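Side-chain contacts in adenylosuccinate lyase (PDB 4EEI), which probably catalyses two fumarate-releasing steps of purine biosynthesis, cleaving adenylosuccinate to AMP and the succinylated carboxamide ribotide to its free carboxamide: residues 85-88 and 89-92; 281-284 and 285-288; 326-329 and 330-334. All blocks are in the same frame, centred on the assembly; numbering follows the deposited sequence. Where two conformers were deposited one is given.

Interaction 1: 85-88 and 89-92; sequences GKFF and HFGV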
# COMPACT_ATOMS: atom_id res chain seq x y z
N GLY B 85 -15.58 44.03 -11.96
CA GLY B 85 -14.83 42.97 -11.32
C GLY B 85 -14.67 43.16 -9.83
O GLY B 85 -14.00 42.36 -9.17
N LYS B 86 -15.28 44.21 -9.29
CA LYS B 86 -15.08 44.57 -7.88
C LYS B 86 -15.36 43.46 -6.87
O LYS B 86 -14.59 43.26 -5.92
CB LYS B 86 -15.91 45.80 -7.53
CG LYS B 86 -15.76 46.21 -6.08
CD LYS B 86 -16.24 47.62 -5.82
CE LYS B 86 -15.85 48.03 -4.42
NZ LYS B 86 -16.26 49.42 -4.06
N PHE B 87 -16.46 42.74 -7.06
CA PHE B 87 -16.86 41.74 -6.08
C PHE B 87 -16.49 40.33 -6.51
O PHE B 87 -16.91 39.35 -5.90
CB PHE B 87 -18.36 41.85 -5.78
CG PHE B 87 -18.73 43.09 -5.01
CD1 PHE B 87 -19.42 44.13 -5.62
CD2 PHE B 87 -18.36 43.22 -3.69
CE1 PHE B 87 -19.75 45.27 -4.91
CE2 PHE B 87 -18.69 44.36 -2.97
CZ PHE B 87 -19.38 45.39 -3.58
N PHE B 88 -15.68 40.23 -7.56
CA PHE B 88 -15.18 38.94 -7.99
C PHE B 88 -14.29 38.39 -6.88
O PHE B 88 -13.42 39.09 -6.37
CB PHE B 88 -14.42 39.03 -9.31
CG PHE B 88 -14.24 37.71 -10.00
CD1 PHE B 88 -15.28 37.13 -10.71
CD2 PHE B 88 -13.02 37.03 -9.92
CE1 PHE B 88 -15.12 35.91 -11.35
CE2 PHE B 88 -12.85 35.80 -10.56
CZ PHE B 88 -13.91 35.24 -11.27
N HIS B 89 -14.53 37.14 -6.50
CA HIS B 89 -13.77 36.48 -5.44
C HIS B 89 -13.84 37.26 -4.12
O HIS B 89 -12.83 37.60 -3.52
CB HIS B 89 -12.31 36.30 -5.88
CG HIS B 89 -11.58 35.26 -5.10
ND1 HIS B 89 -11.60 33.92 -5.43
CD2 HIS B 89 -10.79 35.36 -4.00
CE1 HIS B 89 -10.86 33.24 -4.57
NE2 HIS B 89 -10.36 34.09 -3.69
N PHE B 90 -15.06 37.54 -3.68
CA PHE B 90 -15.27 38.32 -2.48
C PHE B 90 -15.66 37.38 -1.34
O PHE B 90 -16.56 36.56 -1.51
CB PHE B 90 -16.36 39.36 -2.74
CG PHE B 90 -16.61 40.29 -1.60
CD1 PHE B 90 -17.60 40.02 -0.67
CD2 PHE B 90 -15.88 41.46 -1.47
CE1 PHE B 90 -17.85 40.88 0.38
CE2 PHE B 90 -16.12 42.33 -0.42
CZ PHE B 90 -17.11 42.04 0.51
N GLY B 91 -14.97 37.48 -0.21
CA GLY B 91 -15.34 36.72 0.98
C GLY B 91 -14.86 35.28 1.00
O GLY B 91 -14.64 34.71 2.08
N VAL B 92 -14.70 34.68 -0.17
CA VAL B 92 -14.24 33.29 -0.26
C VAL B 92 -12.75 33.17 0.01
O VAL B 92 -12.01 34.14 -0.11
CB VAL B 92 -14.51 32.69 -1.65
CG1 VAL B 92 -15.99 32.42 -1.85
CG2 VAL B 92 -13.98 33.61 -2.75
O HOH W 1 -17.58 36.89 -5.04
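F87 and F88 close a type I beta turn that begins at G85; the ring of F87 meets that of F90, while CB of F88 lies against H89 N. The turn is pinned by the F88 N to G85 O bond, 3.2 Å. K86 lays its CG over one face of the F87 ring, and its NZ continues to the carbonyl of T364 in a second subunit. F87 sends the edge of its ring at the face of F90. This T-shaped pair has planes 77° apart and centroids 5.3 Å apart, with CD2 of F87 3.8 Å from CD2 of F90. The F90 ring can stand alongside F87 because its CG is anti to the backbone N (chi1 -176°). At the backbone, a water links the two residues, donating to F87 O at 2.7 Å and accepting from F90 N at 2.9 Å. H89, in a left-handed backbone conformation, carries V92 CG2 over its ring centre; its side chain lies about 5 Å from a bound succinate, so the loop borders the succinate/fumarate site. Flat, apolar phenylalanines suit a loop pressed from several sides. H358 of the second subunit meets F90 edge-to-face, and F88 packs on L24 and E27 of helix 16-33 and C73 and I76 of helix 68-77. H89 ND1 is hydrogen-bonded to E27, and the loop runs directly into helix 94-131, whose I97 touches H89 and V92.

Interaction 2: 281-284 and 285-288; sequences ARML and RSHV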
# COMPACT_ATOMS: atom_id res chain seq x y z
N ALA B 281 -5.12 -2.43 -13.25
CA ALA B 281 -5.63 -2.68 -11.90
C ALA B 281 -4.58 -2.36 -10.84
O ALA B 281 -4.92 -1.80 -9.79
CB ALA B 281 -6.10 -4.12 -11.76
N ARG B 282 -3.33 -2.72 -11.09
CA ARG B 282 -2.26 -2.43 -10.13
C ARG B 282 -2.11 -0.92 -9.91
O ARG B 282 -1.85 -0.48 -8.79
CB ARG B 282 -0.92 -3.03 -10.60
CG ARG B 282 -0.89 -4.54 -10.59
CD ARG B 282 0.44 -5.12 -11.05
NE ARG B 282 0.28 -6.56 -11.22
CZ ARG B 282 0.90 -7.29 -12.14
NH1 ARG B 282 1.78 -6.74 -12.98
NH2 ARG B 282 0.64 -8.59 -12.21
N MET B 283 -2.26 -0.17 -11.00
CA MET B 283 -2.18 1.29 -10.93
C MET B 283 -3.29 1.88 -10.07
O MET B 283 -3.03 2.70 -9.20
CB MET B 283 -2.25 1.90 -12.34
CG MET B 283 -1.06 1.59 -13.24
SD MET B 283 0.51 2.21 -12.58
CE MET B 283 0.06 3.89 -12.11
N LEU B 284 -4.53 1.44 -10.31
CA LEU B 284 -5.70 1.93 -9.58
C LEU B 284 -5.58 1.60 -8.11
O LEU B 284 -5.92 2.41 -7.24
CB LEU B 284 -6.98 1.31 -10.16
CG LEU B 284 -7.36 1.77 -11.56
CD1 LEU B 284 -8.47 0.88 -12.13
CD2 LEU B 284 -7.84 3.22 -11.51
N ARG B 285 -5.07 0.41 -7.82
CA ARG B 285 -4.91 -0.02 -6.45
C ARG B 285 -3.86 0.84 -5.73
O ARG B 285 -3.98 1.10 -4.54
CB ARG B 285 -4.54 -1.51 -6.41
CG ARG B 285 -4.26 -2.06 -5.03
CD ARG B 285 -4.35 -3.59 -5.00
NE ARG B 285 -3.46 -4.25 -5.96
CZ ARG B 285 -3.87 -4.87 -7.06
NH1 ARG B 285 -5.17 -4.90 -7.35
NH2 ARG B 285 -3.00 -5.46 -7.88
N SER B 286 -2.85 1.29 -6.47
CA SER B 286 -1.78 2.09 -5.87
C SER B 286 -2.27 3.46 -5.37
O SER B 286 -1.66 4.07 -4.48
CB SER B 286 -0.63 2.28 -6.87
OG SER B 286 -0.97 3.23 -7.87
N HIS B 287 -3.37 3.94 -5.93
CA HIS B 287 -3.87 5.27 -5.58
C HIS B 287 -4.60 5.31 -4.25
O HIS B 287 -4.76 6.39 -3.67
CB HIS B 287 -4.83 5.77 -6.66
CG HIS B 287 -4.20 5.98 -7.99
ND1 HIS B 287 -4.92 5.98 -9.16
CD2 HIS B 287 -2.91 6.22 -8.35
CE1 HIS B 287 -4.11 6.20 -10.19
NE2 HIS B 287 -2.89 6.35 -9.72
N VAL B 288 -5.07 4.16 -3.79
CA VAL B 288 -5.83 4.10 -2.54
C VAL B 288 -5.03 4.66 -1.37
O VAL B 288 -5.54 5.47 -0.60
CB VAL B 288 -6.33 2.67 -2.23
CG1 VAL B 288 -7.02 2.64 -0.90
CG2 VAL B 288 -7.29 2.19 -3.33
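R285, S286 and H287 each reach back one turn of helix 272-293 to residues 281-284. Among the backbone bonds, R285 N to A281 O (3.0 Å) and S286 N to R282 O (3.1 Å) are ordinary four-residue links. H287 N instead turns to L284 O, only three residues back, at 3.2 Å, approaching from well above the carbonyl plane.

The polar side-chain bond comes from S286, whose OG donates to M283 O; the modelled 2.5 Å is unusually short and its exact length doubtful. With chi1 at 75° the hydroxyl lies between the backbone N and carbonyl carbon and folds back onto its own helix, which suits a small serine in a buried place. The same M283 O sits 3.5 Å above the plane of the H287 imidazole, over its centre, while ND1 of that ring is bonded to N316.

Two arginines run side by side: NH2 of R285 touches CG of R282 at 3.6 Å, their guanidinium planes 65° apart. Their long chains suit a subunit interface: R285 NH2 makes salt bridges to E234 of its own chain and to E293 of a third subunit, and N294 of that subunit accepts from R282 NH1. Helix 272-293 belongs to the long helical bundle of the fumarase/aspartase superfamily, where subunits of the tetramer meet. L284 packs against helices 217-244 and 304-333, H287 touches I223 of the former and Y312 of the latter, and M283 and S286 meet I290 of the third subunit.

Interaction 3: 326-329 and 330-334; sequences RMKN and TIDNL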
# COMPACT_ATOMS: atom_id res chain seq x y z
N ARG B 326 -12.12 -1.10 -22.31
CA ARG B 326 -11.33 -2.15 -22.97
C ARG B 326 -11.76 -3.53 -22.50
O ARG B 326 -11.87 -4.47 -23.31
CB ARG B 326 -9.83 -1.95 -22.73
CG ARG B 326 -8.98 -3.06 -23.34
CD ARG B 326 -7.50 -2.70 -23.41
NE ARG B 326 -6.77 -3.72 -24.17
CZ ARG B 326 -5.51 -3.59 -24.59
NH1 ARG B 326 -4.84 -2.48 -24.32
NH2 ARG B 326 -4.94 -4.57 -25.29
N MET B 327 -12.03 -3.67 -21.21
CA MET B 327 -12.53 -4.94 -20.69
C MET B 327 -13.88 -5.31 -21.30
O MET B 327 -14.12 -6.46 -21.63
CB MET B 327 -12.65 -4.92 -19.17
CG MET B 327 -13.20 -6.24 -18.60
SD MET B 327 -12.08 -7.65 -18.89
CE MET B 327 -11.09 -7.55 -17.40
N LYS B 328 -14.77 -4.33 -21.45
CA LYS B 328 -16.06 -4.60 -22.10
C LYS B 328 -15.87 -5.09 -23.53
O LYS B 328 -16.51 -6.07 -23.95
CB LYS B 328 -16.96 -3.36 -22.08
CG LYS B 328 -18.24 -3.52 -22.90
CD LYS B 328 -18.62 -2.20 -23.55
CE LYS B 328 -20.06 -2.17 -24.06
NZ LYS B 328 -20.36 -3.16 -25.14
N ASN B 329 -15.00 -4.44 -24.29
CA ASN B 329 -14.80 -4.87 -25.67
C ASN B 329 -14.15 -6.26 -25.72
O ASN B 329 -14.48 -7.07 -26.58
CB ASN B 329 -13.95 -3.85 -26.43
CG ASN B 329 -14.70 -2.56 -26.70
OD1 ASN B 329 -15.90 -2.56 -26.98
ND2 ASN B 329 -13.98 -1.44 -26.62
N THR B 330 -13.24 -6.52 -24.79
CA THR B 330 -12.59 -7.82 -24.69
C THR B 330 -13.60 -8.93 -24.35
O THR B 330 -13.56 -10.01 -24.92
CB THR B 330 -11.45 -7.79 -23.65
OG1 THR B 330 -10.39 -6.94 -24.13
CG2 THR B 330 -10.88 -9.18 -23.42
N ILE B 331 -14.52 -8.65 -23.43
CA ILE B 331 -15.58 -9.61 -23.13
C ILE B 331 -16.48 -9.82 -24.36
O ILE B 331 -16.75 -10.97 -24.74
CB ILE B 331 -16.43 -9.15 -21.93
CG1 ILE B 331 -15.59 -9.12 -20.65
CG2 ILE B 331 -17.65 -10.07 -21.76
CD1 ILE B 331 -15.05 -10.48 -20.23
N ASP B 332 -16.94 -8.73 -24.97
CA ASP B 332 -17.78 -8.86 -26.17
C ASP B 332 -17.13 -9.71 -27.25
O ASP B 332 -17.80 -10.52 -27.90
CB ASP B 332 -18.11 -7.49 -26.79
CG ASP B 332 -19.05 -6.67 -25.94
OD1 ASP B 332 -19.75 -7.26 -25.09
OD2 ASP B 332 -19.10 -5.43 -26.13
N ASN B 333 -15.83 -9.53 -27.45
CA ASN B 333 -15.15 -10.16 -28.58
C ASN B 333 -14.49 -11.50 -28.23
O ASN B 333 -13.95 -12.17 -29.10
CB ASN B 333 -14.12 -9.20 -29.19
CG ASN B 333 -14.78 -7.98 -29.83
OD1 ASN B 333 -15.85 -8.09 -30.42
ND2 ASN B 333 -14.15 -6.83 -29.69
N LEU B 334 -14.54 -11.88 -26.96
CA LEU B 334 -13.96 -13.14 -26.50
C LEU B 334 -14.57 -14.33 -27.26
O LEU B 334 -15.79 -14.40 -27.43
CB LEU B 334 -14.21 -13.31 -24.99
CG LEU B 334 -13.47 -14.43 -24.26
CD1 LEU B 334 -11.97 -14.14 -24.29
CD2 LEU B 334 -13.95 -14.57 -22.80
O HOH W 2 -17.91 -4.09 -28.01
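Torsions bring K328 and D332 together. The lysine starts with CG anti to its own amide nitrogen and then bends twice, at chi2 (-145°) and at its end (chi4 -63°), while the aspartate keeps CG beside its backbone N (chi1 -70°). They form the classic i to i+4 salt bridge on one turn of helix 304-333, with NZ of K328 2.8 Å from OD2 of D332. NZ comes from the side of the other oxygen and uses the syn lone pair. A long lysine suits this role because its chain can bend over to a carboxylate a turn later. The other oxygen, OD1, is taken by S123 of helix 94-131, so the carboxylate is held at both ends and its rotation is restrained.

The backbone carries the usual bonds, among them T330 N to R326 O and I331 N to M327 O, each 2.9 Å. On the buried side M327 and I331 cross at an angle, SD of M327 4.2 Å from CG1 of I331. Flexible and branched apolar chains fill this face, which packs on L236 of helix 217-244. T330, whose OG1 lies 3.0 Å from R326 O, is bonded to S273 at the start of helix 272-293, and R326 NE shares that serine while its NH1 is hydrogen-bonded to Y322 OH.

K127 NZ of helix 94-131 bonds I331 O and, in the loop beyond, L334 O; its charge probably suits the C-terminal part of the helix. On the solvent side, a water donates to N329 OD1 at 2.7 Å and to D332 OD2 at 2.6 Å.

Interactions 2 and 3 belong to consecutive helices, 272-293 and 304-333, their nearest atoms about 8 Å apart, and both face helix 217-244. Interaction 1 is a loop about 40 Å from interaction 2, centre to centre. The chemistry follows the degree of burial. Fully buried interaction 2 spends its polar groups on its own carbonyls and on acidic and amide partners, some from another subunit. Partly buried interaction 3, touched by no other chain, has an apolar side and a salt bridge with a water on its carboxylate. Interaction 1, lacking helical bonds, relies on aromatic rings and one bridging water, and like interaction 2 it meets a neighbouring subunit.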